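Local coordinates for periplasmic iron-binding protein (Synechocystis sp., PDB 2VOZ) that binds ferric iron in the periplasm and probably delivers it to an ABC transporter for import, at residues B[132-137]-B[207-212]. Residues are numbered along the deposited sequence; the frame is centred on the assembly and turned at random.
Sequences VLYYSR and AQIRAI
Tyr-134 lays one face of its ring against Ile-209, whose CD1 stands 3.9 Å from the ring centroid and 15° off the normal, a CH-pi contact. Followed from its root, the tyrosine first meets Ile-212: its CB lies 3.8 Å from Ile-212 CD1. CG and CD1 of the ring then face Ile-209 CG1, with Tyr-134 CD1 at 3.8 Å from it, while CE1 and CZ lie under Ile-209 CD1. The OH at the tip ends in a hydrogen bond with the backbone O of Asn-223, on the neighbouring strand 219-223. Ile-212 packs mainly on the strand backbone. Its CD1 reaches Tyr-134 O at 3.4 Å, and its CG2, held anti to the backbone N, packs tightly on Ser-136, 3.5 Å from CA. No hydrogen bond joins the segments. An alanine in place of Tyr-134 would probably open a gap beneath Ile-209 and leave the Asn-223 oxygen without its phenolic partner. Ile-209 also touches Tyr-226, one of the iron-binding tyrosines, which places this apolar layer next to the iron site. The segments, part of strand 124-136 and helix 205-213, run 20° from parallel with their axes 8.4 Å apart, a helix laid on a sheet as in the alpha/beta lobes of periplasmic solute-binding proteins.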
ATOM      1  N   VAL B 132     -10.120 -24.646  14.277  1.00  8.53           N
ATOM      2  CA  VAL B 132     -11.064 -24.697  15.375  1.00  9.00           C
ATOM      3  C   VAL B 132     -12.491 -24.826  14.856  1.00  9.20           C
ATOM      4  O   VAL B 132     -12.719 -24.897  13.654  1.00  8.79           O
ATOM      5  CB  VAL B 132     -10.953 -23.433  16.260  1.00  9.75           C
ATOM      6  CG1 VAL B 132      -9.581 -23.371  16.971  1.00 11.56           C
ATOM      7  CG2 VAL B 132     -11.248 -22.120  15.459  1.00  8.49           C
ATOM      8  N   LEU B 133     -13.447 -24.843  15.784  1.00  8.50           N
ATOM      9  CA  LEU B 133     -14.845 -24.824  15.407  1.00  9.11           C
ATOM     10  C   LEU B 133     -15.423 -23.463  15.693  1.00  9.94           C
ATOM     11  O   LEU B 133     -14.995 -22.771  16.652  1.00 11.47           O
ATOM     12  CB  LEU B 133     -15.623 -25.851  16.211  1.00  9.03           C
ATOM     13  CG  LEU B 133     -15.085 -27.282  16.194  1.00  9.70           C
ATOM     14  CD1 LEU B 133     -16.083 -28.277  16.828  1.00 10.79           C
ATOM     15  CD2 LEU B 133     -14.763 -27.711  14.777  1.00 10.35           C
ATOM     16  N   TYR B 134     -16.363 -23.075  14.841  1.00  8.52           N
ATOM     17  CA  TYR B 134     -17.147 -21.865  15.031  1.00  8.43           C
ATOM     18  C   TYR B 134     -18.595 -22.289  15.129  1.00  8.14           C
ATOM     19  O   TYR B 134     -19.029 -23.225  14.454  1.00  9.34           O
ATOM     20  CB  TYR B 134     -16.943 -20.901  13.863  1.00  8.97           C
ATOM     21  CG  TYR B 134     -15.534 -20.375  13.890  1.00  9.36           C
ATOM     22  CD1 TYR B 134     -14.555 -20.913  13.067  1.00  7.76           C
ATOM     23  CD2 TYR B 134     -15.162 -19.409  14.813  1.00 10.42           C
ATOM     24  CE1 TYR B 134     -13.238 -20.441  13.094  1.00  9.41           C
ATOM     25  CE2 TYR B 134     -13.859 -18.932  14.861  1.00  8.59           C
ATOM     26  CZ  TYR B 134     -12.903 -19.459  14.000  1.00 11.02           C
ATOM     27  OH  TYR B 134     -11.623 -18.963  14.065  1.00 10.61           O
ATOM     28  N   TYR B 135     -19.358 -21.610  15.966  1.00  8.99           N
ATOM     29  CA  TYR B 135     -20.757 -22.037  16.128  1.00  8.73           C
ATOM     30  C   TYR B 135     -21.684 -20.870  16.319  1.00  9.16           C
ATOM     31  O   TYR B 135     -21.295 -19.826  16.859  1.00  9.67           O
ATOM     32  CB  TYR B 135     -20.907 -23.041  17.286  1.00  9.15           C
ATOM     33  CG  TYR B 135     -20.641 -22.449  18.668  1.00  9.63           C
ATOM     34  CD1 TYR B 135     -19.346 -22.485  19.230  1.00 10.00           C
ATOM     35  CD2 TYR B 135     -21.694 -21.827  19.400  1.00  8.24           C
ATOM     36  CE1 TYR B 135     -19.079 -21.955  20.502  1.00 11.46           C
ATOM     37  CE2 TYR B 135     -21.438 -21.321  20.681  1.00 10.18           C
ATOM     38  CZ  TYR B 135     -20.141 -21.368  21.207  1.00 12.71           C
ATOM     39  OH  TYR B 135     -19.899 -20.800  22.453  1.00 15.23           O
ATOM     40  N   SER B 136     -22.924 -21.069  15.882  1.00  9.16           N
ATOM     41  CA  SER B 136     -23.982 -20.090  16.038  1.00 10.05           C
ATOM     42  C   SER B 136     -24.317 -19.948  17.524  1.00 10.02           C
ATOM     43  O   SER B 136     -24.748 -20.901  18.156  1.00 10.08           O
ATOM     44  CB  SER B 136     -25.248 -20.603  15.320  1.00  9.48           C
ATOM     45  OG  SER B 136     -26.350 -19.745  15.565  1.00 10.48           O
ATOM     46  N   ARG B 137     -24.183 -18.749  18.049  1.00 11.41           N
ATOM     47  CA  ARG B 137     -24.477 -18.505  19.467  1.00 13.79           C
ATOM     48  C   ARG B 137     -25.961 -18.772  19.749  1.00 14.68           C
ATOM     49  O   ARG B 137     -26.293 -19.338  20.785  1.00 17.20           O
ATOM     50  CB  ARG B 137     -24.101 -17.089  19.822  1.00 13.38           C
ATOM     51  CG  ARG B 137     -22.614 -16.929  19.873  1.00 16.09           C
ATOM     52  CD  ARG B 137     -22.152 -15.513  20.266  1.00 19.68           C
ATOM     53  NE  ARG B 137     -22.694 -15.083  21.551  1.00 21.56           N
ATOM     54  CZ  ARG B 137     -22.268 -15.491  22.748  1.00 26.97           C
ATOM     55  NH1 ARG B 137     -21.287 -16.392  22.862  1.00 28.40           N
ATOM     56  NH2 ARG B 137     -22.847 -15.004  23.852  1.00 26.41           N
ATOM     57  N   ALA B 207     -15.571 -17.228   4.823  1.00  7.80           N
ATOM     58  CA  ALA B 207     -16.904 -17.475   4.229  1.00  8.47           C
ATOM     59  C   ALA B 207     -17.702 -18.475   5.072  1.00  8.85           C
ATOM     60  O   ALA B 207     -18.933 -18.394   5.168  1.00  8.30           O
ATOM     61  CB  ALA B 207     -16.780 -18.007   2.745  1.00  9.20           C
ATOM     62  N   GLN B 208     -17.027 -19.470   5.658  1.00  7.97           N
ATOM     63  CA  GLN B 208     -17.759 -20.438   6.510  1.00  7.47           C
ATOM     64  C   GLN B 208     -18.270 -19.776   7.801  1.00  8.23           C
ATOM     65  O   GLN B 208     -19.369 -20.052   8.288  1.00  8.97           O
ATOM     66  CB  GLN B 208     -16.878 -21.649   6.835  1.00  8.41           C
ATOM     67  CG  GLN B 208     -16.066 -22.141   5.613  1.00  9.87           C
ATOM     68  CD  GLN B 208     -16.944 -22.361   4.380  1.00 11.10           C
ATOM     69  OE1 GLN B 208     -18.067 -22.873   4.485  1.00  9.67           O
ATOM     70  NE2 GLN B 208     -16.416 -22.021   3.202  1.00 10.34           N
ATOM     71  N   ILE B 209     -17.443 -18.914   8.369  1.00  7.86           N
ATOM     72  CA  ILE B 209     -17.838 -18.221   9.620  1.00  8.13           C
ATOM     73  C   ILE B 209     -19.020 -17.304   9.286  1.00  8.91           C
ATOM     74  O   ILE B 209     -20.033 -17.288  10.007  1.00  9.69           O
ATOM     75  CB  ILE B 209     -16.672 -17.396  10.150  1.00  7.87           C
ATOM     76  CG1 ILE B 209     -15.459 -18.315  10.403  1.00  7.17           C
ATOM     77  CG2 ILE B 209     -17.041 -16.684  11.467  1.00  7.88           C
ATOM     78  CD1 ILE B 209     -14.196 -17.536  10.850  1.00 10.37           C
ATOM     79  N   ARG B 210     -18.909 -16.576   8.175  1.00  8.38           N
ATOM     80  CA  ARG B 210     -20.006 -15.682   7.783  1.00  8.56           C
ATOM     81  C   ARG B 210     -21.286 -16.438   7.467  1.00  8.75           C
ATOM     82  O   ARG B 210     -22.389 -15.929   7.722  1.00 10.62           O
ATOM     83  CB  ARG B 210     -19.609 -14.817   6.608  1.00  8.46           C
ATOM     84  CG  ARG B 210     -18.524 -13.802   6.969  1.00  8.09           C
ATOM     85  CD  ARG B 210     -18.375 -12.840   5.762  1.00  7.53           C
ATOM     86  NE  ARG B 210     -17.185 -12.017   5.879  1.00  8.79           N
ATOM     87  CZ  ARG B 210     -17.125 -10.879   6.578  1.00 10.60           C
ATOM     88  NH1 ARG B 210     -18.205 -10.428   7.241  1.00  8.01           N
ATOM     89  NH2 ARG B 210     -15.975 -10.189   6.624  1.00 10.63           N
ATOM     90  N   ALA B 211     -21.128 -17.660   6.954  1.00  9.25           N
ATOM     91  CA  ALA B 211     -22.298 -18.480   6.563  1.00  9.63           C
ATOM     92  C   ALA B 211     -23.113 -18.853   7.809  1.00  9.86           C
ATOM     93  O   ALA B 211     -24.336 -18.974   7.730  1.00 11.56           O
ATOM     94  CB  ALA B 211     -21.855 -19.728   5.781  1.00  8.24           C
ATOM     95  N   ILE B 212     -22.445 -18.988   8.958  1.00 10.11           N
ATOM     96  CA  ILE B 212     -23.168 -19.268  10.215  1.00  9.38           C
ATOM     97  C   ILE B 212     -24.006 -18.050  10.522  1.00 11.01           C
ATOM     98  O   ILE B 212     -25.185 -18.184  10.844  1.00 11.08           O
ATOM     99  CB  ILE B 212     -22.215 -19.548  11.370  1.00  9.91           C
ATOM    100  CG1 ILE B 212     -21.380 -20.804  11.055  1.00  8.12           C
ATOM    101  CG2 ILE B 212     -23.006 -19.771  12.699  1.00  9.68           C
ATOM    102  CD1 ILE B 212     -20.284 -21.079  12.145  1.00 10.92           C
TER